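Local coordinates for protein putative sugar kinase PH1459 (Pyrococcus horikoshii, PDB 3EWM) that probably phosphorylates a sugar such as fructose at the expense of ATP, as a member of the PfkB family of carbohydrate kinases, at residues I157-N162 against E180-L185; A186-A191 against G208-A213. One frame throughout, in Å; residues are numbered along the deposited sequence.

Interaction 1. Residues I157-N162 against E180-L185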
loop_
_atom_site.group_PDB
_atom_site.type_symbol
_atom_site.label_atom_id
_atom_site.label_comp_id
_atom_site.label_asym_id
_atom_site.label_seq_id
_atom_site.Cartn_x
_atom_site.Cartn_y
_atom_site.Cartn_z
ATOM N N ILE A 157 23.496 -2.556 -21.507
ATOM C CA ILE A 157 22.890 -2.373 -20.212
ATOM C C ILE A 157 22.683 -0.889 -19.977
ATOM O O ILE A 157 23.595 -0.091 -20.154
ATOM C CB ILE A 157 23.784 -2.983 -19.096
ATOM C CG1 ILE A 157 23.904 -4.496 -19.287
ATOM C CG2 ILE A 157 23.249 -2.634 -17.715
ATOM C CD1 ILE A 157 25.125 -5.069 -18.631
ATOM N N ALA A 158 21.474 -0.527 -19.584
ATOM C CA ALA A 158 21.155 0.865 -19.287
ATOM C C ALA A 158 20.647 0.976 -17.860
ATOM O O ALA A 158 19.842 0.151 -17.404
ATOM C CB ALA A 158 20.120 1.402 -20.287
ATOM N N PHE A 159 21.129 1.998 -17.151
ATOM C CA PHE A 159 20.840 2.156 -15.742
ATOM C C PHE A 159 20.443 3.601 -15.468
ATOM O O PHE A 159 21.196 4.514 -15.763
ATOM C CB PHE A 159 22.062 1.743 -14.910
ATOM C CG PHE A 159 21.845 1.823 -13.410
ATOM C CD1 PHE A 159 20.974 0.951 -12.770
ATOM C CD2 PHE A 159 22.506 2.775 -12.650
ATOM C CE1 PHE A 159 20.787 1.000 -11.391
ATOM C CE2 PHE A 159 22.324 2.849 -11.270
ATOM C CZ PHE A 159 21.459 1.946 -10.630
ATOM N N ASP A 160 19.217 3.775 -14.997
ATOM C CA ASP A 160 18.726 5.038 -14.496
ATOM C C ASP A 160 19.063 5.034 -13.010
ATOM O O ASP A 160 18.589 4.194 -12.254
ATOM C CB ASP A 160 17.221 5.101 -14.749
ATOM C CG ASP A 160 16.579 6.376 -14.255
ATOM O OD1 ASP A 160 17.286 7.308 -13.802
ATOM O OD2 ASP A 160 15.333 6.419 -14.307
ATOM N N VAL A 161 19.928 5.950 -12.601
ATOM C CA VAL A 161 20.368 6.016 -11.221
ATOM C C VAL A 161 19.139 6.230 -10.315
ATOM O O VAL A 161 19.035 5.631 -9.242
ATOM C CB VAL A 161 21.442 7.133 -11.040
ATOM C CG1 VAL A 161 21.784 7.328 -9.590
ATOM C CG2 VAL A 161 22.704 6.785 -11.868
ATOM N N ASN A 162 18.210 7.060 -10.774
ATOM C CA ASN A 162 16.920 7.254 -10.104
ATOM C C ASN A 162 17.060 7.113 -8.585
ATOM O O ASN A 162 16.463 6.222 -7.965
ATOM C CB ASN A 162 15.895 6.247 -10.631
ATOM C CG ASN A 162 14.491 6.531 -10.136
ATOM O OD1 ASN A 162 14.202 7.623 -9.650
ATOM N ND2 ASN A 162 13.618 5.544 -10.230
ATOM N N GLU A 180 27.446 1.851 -7.425
ATOM C CA GLU A 180 28.698 1.815 -8.154
ATOM C C GLU A 180 28.797 0.557 -9.003
ATOM O O GLU A 180 29.197 0.632 -10.143
ATOM C CB GLU A 180 29.906 1.938 -7.230
ATOM C CG GLU A 180 31.183 2.119 -8.011
ATOM C CD GLU A 180 32.365 2.340 -7.129
ATOM O OE1 GLU A 180 32.292 2.021 -5.927
ATOM O OE2 GLU A 180 33.373 2.826 -7.655
ATOM N N GLU A 181 28.424 -0.592 -8.452
ATOM C CA GLU A 181 28.525 -1.828 -9.225
ATOM C C GLU A 181 27.620 -1.787 -10.452
ATOM O O GLU A 181 28.024 -2.215 -11.523
ATOM C CB GLU A 181 28.249 -3.067 -8.367
ATOM C CG GLU A 181 29.342 -3.336 -7.337
ATOM C CD GLU A 181 28.940 -4.356 -6.294
ATOM O OE1 GLU A 181 29.805 -4.727 -5.467
ATOM O OE2 GLU A 181 27.764 -4.788 -6.300
ATOM N N SER A 182 26.422 -1.234 -10.280
ATOM C CA SER A 182 25.443 -1.086 -11.357
ATOM C C SER A 182 25.940 -0.141 -12.431
ATOM O O SER A 182 25.810 -0.415 -13.609
ATOM C CB SER A 182 24.112 -0.547 -10.805
ATOM O OG SER A 182 23.559 -1.434 -9.859
ATOM N N ILE A 183 26.490 0.993 -12.011
ATOM C CA ILE A 183 26.999 1.974 -12.948
ATOM C C ILE A 183 28.135 1.349 -13.761
ATOM O O ILE A 183 28.178 1.478 -14.981
ATOM C CB ILE A 183 27.466 3.256 -12.235
ATOM C CG1 ILE A 183 26.250 4.028 -11.673
ATOM C CG2 ILE A 183 28.240 4.118 -13.215
ATOM C CD1 ILE A 183 26.594 5.135 -10.657
ATOM N N LYS A 184 29.027 0.636 -13.069
ATOM C CA LYS A 184 30.161 -0.030 -13.715
ATOM C C LYS A 184 29.735 -1.119 -14.704
ATOM O O LYS A 184 30.444 -1.388 -15.667
ATOM C CB LYS A 184 31.144 -0.564 -12.670
ATOM C CG LYS A 184 31.997 0.559 -12.063
ATOM C CD LYS A 184 32.975 0.034 -11.035
ATOM C CE LYS A 184 34.061 1.058 -10.763
ATOM N NZ LYS A 184 35.127 0.488 -9.877
ATOM N N LEU A 185 28.560 -1.700 -14.481
ATOM C CA LEU A 185 28.007 -2.697 -15.390
ATOM C C LEU A 185 27.283 -2.061 -16.558
ATOM O O LEU A 185 27.073 -2.705 -17.583
ATOM C CB LEU A 185 27.053 -3.637 -14.654
ATOM C CG LEU A 185 27.658 -4.658 -13.674
ATOM C CD1 LEU A 185 26.620 -5.031 -12.664
ATOM C CD2 LEU A 185 28.191 -5.890 -14.411
#
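The F159 ring receives S182 CB over one face: the carbon stands 3.7 Å from the ring centroid and 13° off the normal, a CH-pi contact. F159 CB points at the helix and, with CG anti to the backbone N (chi1 -178°), the ring reaches S182 and presents a face to it. Serine suits this spot because it is small enough to let the ring lie close, while its OG is bonded to V178 O one helical turn back and adds no unmet polar group to the core.

The apolar contacts are those of I183, which crosses F159 at about a right angle, its CG1 4.1 Å from F159 CD2, while its CD1 meets V161 CG2 at 4.4 Å. Were F159 an alanine, S182 CB and I183 CG1 would probably lose the ring they rest on, and a gap would open beneath the helix.

Separately, the I157 CD1 methyl sits close to a carbonyl, 3.2 Å from L185 O, which K152 NZ satisfies.

No hydrogen bond joins the segments; the axes of strand 157-160 and helix 180-185 come within 8.1 Å, at 141° between their N-to-C directions. This is the strand-against-helix packing of a beta-alpha-beta unit in the ribokinase-like fold, where helix 172-185 runs back along one face of the sheet.

Interaction 2. Residues A186-A191 against G208-A213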
loop_
_atom_site.group_PDB
_atom_site.type_symbol
_atom_site.label_atom_id
_atom_site.label_comp_id
_atom_site.label_asym_id
_atom_site.label_seq_id
_atom_site.Cartn_x
_atom_site.Cartn_y
_atom_site.Cartn_z
ATOM N N ALA A 186 26.917 -0.790 -16.421
ATOM C CA ALA A 186 26.080 -0.150 -17.428
ATOM C C ALA A 186 26.877 0.444 -18.584
ATOM O O ALA A 186 27.901 1.094 -18.389
ATOM C CB ALA A 186 25.176 0.906 -16.791
ATOM N N ASP A 187 26.379 0.200 -19.787
ATOM C CA ASP A 187 26.848 0.881 -20.985
ATOM C C ASP A 187 26.304 2.299 -21.021
ATOM O O ASP A 187 26.996 3.223 -21.424
ATOM C CB ASP A 187 26.339 0.144 -22.207
ATOM C CG ASP A 187 26.896 -1.254 -22.297
ATOM O OD1 ASP A 187 28.066 -1.383 -22.713
ATOM O OD2 ASP A 187 26.163 -2.204 -21.960
ATOM N N ILE A 188 25.050 2.437 -20.598
ATOM C CA ILE A 188 24.314 3.681 -20.699
ATOM C C ILE A 188 23.885 4.014 -19.297
ATOM O O ILE A 188 23.251 3.202 -18.614
ATOM C CB ILE A 188 23.067 3.513 -21.600
ATOM C CG1 ILE A 188 23.487 3.122 -23.019
ATOM C CG2 ILE A 188 22.213 4.777 -21.606
ATOM C CD1 ILE A 188 22.593 2.049 -23.620
ATOM N N VAL A 189 24.246 5.205 -18.847
ATOM C CA VAL A 189 23.838 5.653 -17.531
ATOM C C VAL A 189 23.099 6.971 -17.679
ATOM O O VAL A 189 23.547 7.879 -18.400
ATOM C CB VAL A 189 25.058 5.794 -16.564
ATOM C CG1 VAL A 189 24.667 6.514 -15.260
ATOM C CG2 VAL A 189 25.643 4.426 -16.263
ATOM N N LYS A 190 21.944 7.034 -17.023
ATOM C CA LYS A 190 21.171 8.244 -16.900
ATOM C C LYS A 190 21.167 8.690 -15.439
ATOM O O LYS A 190 20.866 7.904 -14.535
ATOM C CB LYS A 190 19.736 7.998 -17.393
ATOM C CG LYS A 190 18.819 9.178 -17.191
ATOM C CD LYS A 190 17.396 8.840 -17.638
ATOM C CE LYS A 190 16.416 9.885 -17.178
ATOM N NZ LYS A 190 16.094 9.785 -15.737
ATOM N N ALA A 191 21.493 9.962 -15.214
ATOM C CA ALA A 191 21.505 10.516 -13.886
ATOM C C ALA A 191 21.200 11.992 -13.964
ATOM O O ALA A 191 21.532 12.636 -14.954
ATOM C CB ALA A 191 22.875 10.298 -13.218
ATOM N N GLY A 208 28.402 5.933 -17.825
ATOM C CA GLY A 208 28.255 4.644 -18.507
ATOM C C GLY A 208 29.518 4.380 -19.311
ATOM O O GLY A 208 30.276 5.307 -19.573
ATOM N N SER A 209 29.755 3.129 -19.702
ATOM C CA SER A 209 30.950 2.807 -20.486
ATOM C C SER A 209 30.834 3.341 -21.925
ATOM O O SER A 209 31.833 3.723 -22.559
ATOM C CB SER A 209 31.195 1.294 -20.462
ATOM O OG SER A 209 30.169 0.626 -21.153
HETATM N N MSE A 210 29.602 3.403 -22.419
HETATM C CA MSE A 210 29.333 3.819 -23.782
HETATM C C MSE A 210 28.754 5.229 -23.850
HETATM O O MSE A 210 29.064 5.992 -24.772
HETATM C CB MSE A 210 28.378 2.827 -24.433
HETATM C CG MSE A 210 27.466 3.405 -25.501
HETATM SE SE MSE A 210 26.302 2.086 -26.361
HETATM C CE MSE A 210 27.653 1.130 -27.405
ATOM N N LEU A 211 27.894 5.564 -22.887
ATOM C CA LEU A 211 27.157 6.824 -22.930
ATOM C C LEU A 211 26.591 7.222 -21.584
ATOM O O LEU A 211 26.073 6.398 -20.827
ATOM C CB LEU A 211 26.015 6.736 -23.954
ATOM C CG LEU A 211 25.129 7.971 -24.094
ATOM C CD1 LEU A 211 25.867 9.027 -24.892
ATOM C CD2 LEU A 211 23.800 7.622 -24.738
ATOM N N THR A 212 26.673 8.508 -21.290
ATOM C CA THR A 212 26.089 9.026 -20.073
ATOM C C THR A 212 25.124 10.132 -20.453
ATOM O O THR A 212 25.470 11.018 -21.240
ATOM C CB THR A 212 27.178 9.575 -19.135
ATOM O OG1 THR A 212 28.184 8.577 -18.969
ATOM C CG2 THR A 212 26.605 9.920 -17.791
ATOM N N ALA A 213 23.918 10.068 -19.897
ATOM C CA ALA A 213 22.929 11.108 -20.094
ATOM C C ALA A 213 22.736 11.764 -18.754
ATOM O O ALA A 213 22.333 11.110 -17.790
ATOM C CB ALA A 213 21.622 10.533 -20.612
HETATM O O HOH W 1 30.215 -1.922 -20.691
#
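D187 O accepts two hydrogen bonds, from M210 N at 2.8 Å and from L211 N at 2.9 Å. The first donor lies in the carbonyl plane on a lone pair, whereas the second comes almost straight onto the oxygen, with a C=O...N angle of 162°. Just before it, A186 O takes S209 N, so the turn ahead of strand 211-215 is fastened to A186, the residue just past helix 172-185. From there the strands pair in parallel: V189 N gives to L211 O, A213 N to V189 O at 2.7 Å, and A191 N to A213 O. On its other side the backbone of I188 and K190 bonds with I157, F159 and V161, and M210 O accepts from K225 NZ.

Side chains take part as well. G208 N donates to T212 OG1 at 2.9 Å; that oxygen sits anti to its carbonyl carbon (chi1 -52°), and threonine thus combines a beta-branched strand residue with an acceptor. D187 OD1 and S209 OG share a water, 2.6 Å from the serine hydroxyl, while D187 OD2 accepts from I157 N. G208 lies where a side chain would run into D187 O and V189 N, and even without one, V189 CG2 packs tightly at 3.5 Å from its CA.

I188, L211, K190 and A213 share one face of the sheet, covered by helix 245-259, with L211 also reaching helix 265-279. K190, an ATP-binding residue, extends there past F249, and its NZ makes a long, weak ion pair with D160. V189 and T212 occupy the reverse face, and strand 188-192 lies between strands 156-160 and 211-215.

Overall arrangement
Following the chain, strand 156-160 leads through a loop into helix 172-185, whose last turns fold back on the strand and close the first loop as interaction 1. The chain passes directly from L185 to A186, enters strand 188-192, continues through helix 193-200, and returns to pair beside that strand, closing the second loop as interaction 2. The contacts therefore follow in series, neither nesting nor crossing, as two successive beta-alpha-beta units that share strand 188-192. Their centres are about 7 Å apart, and they meet directly where F159 N bonds I188 O and V161 packs on A191. Together they bind helix 172-185 and three adjacent parallel strands of the central sheet.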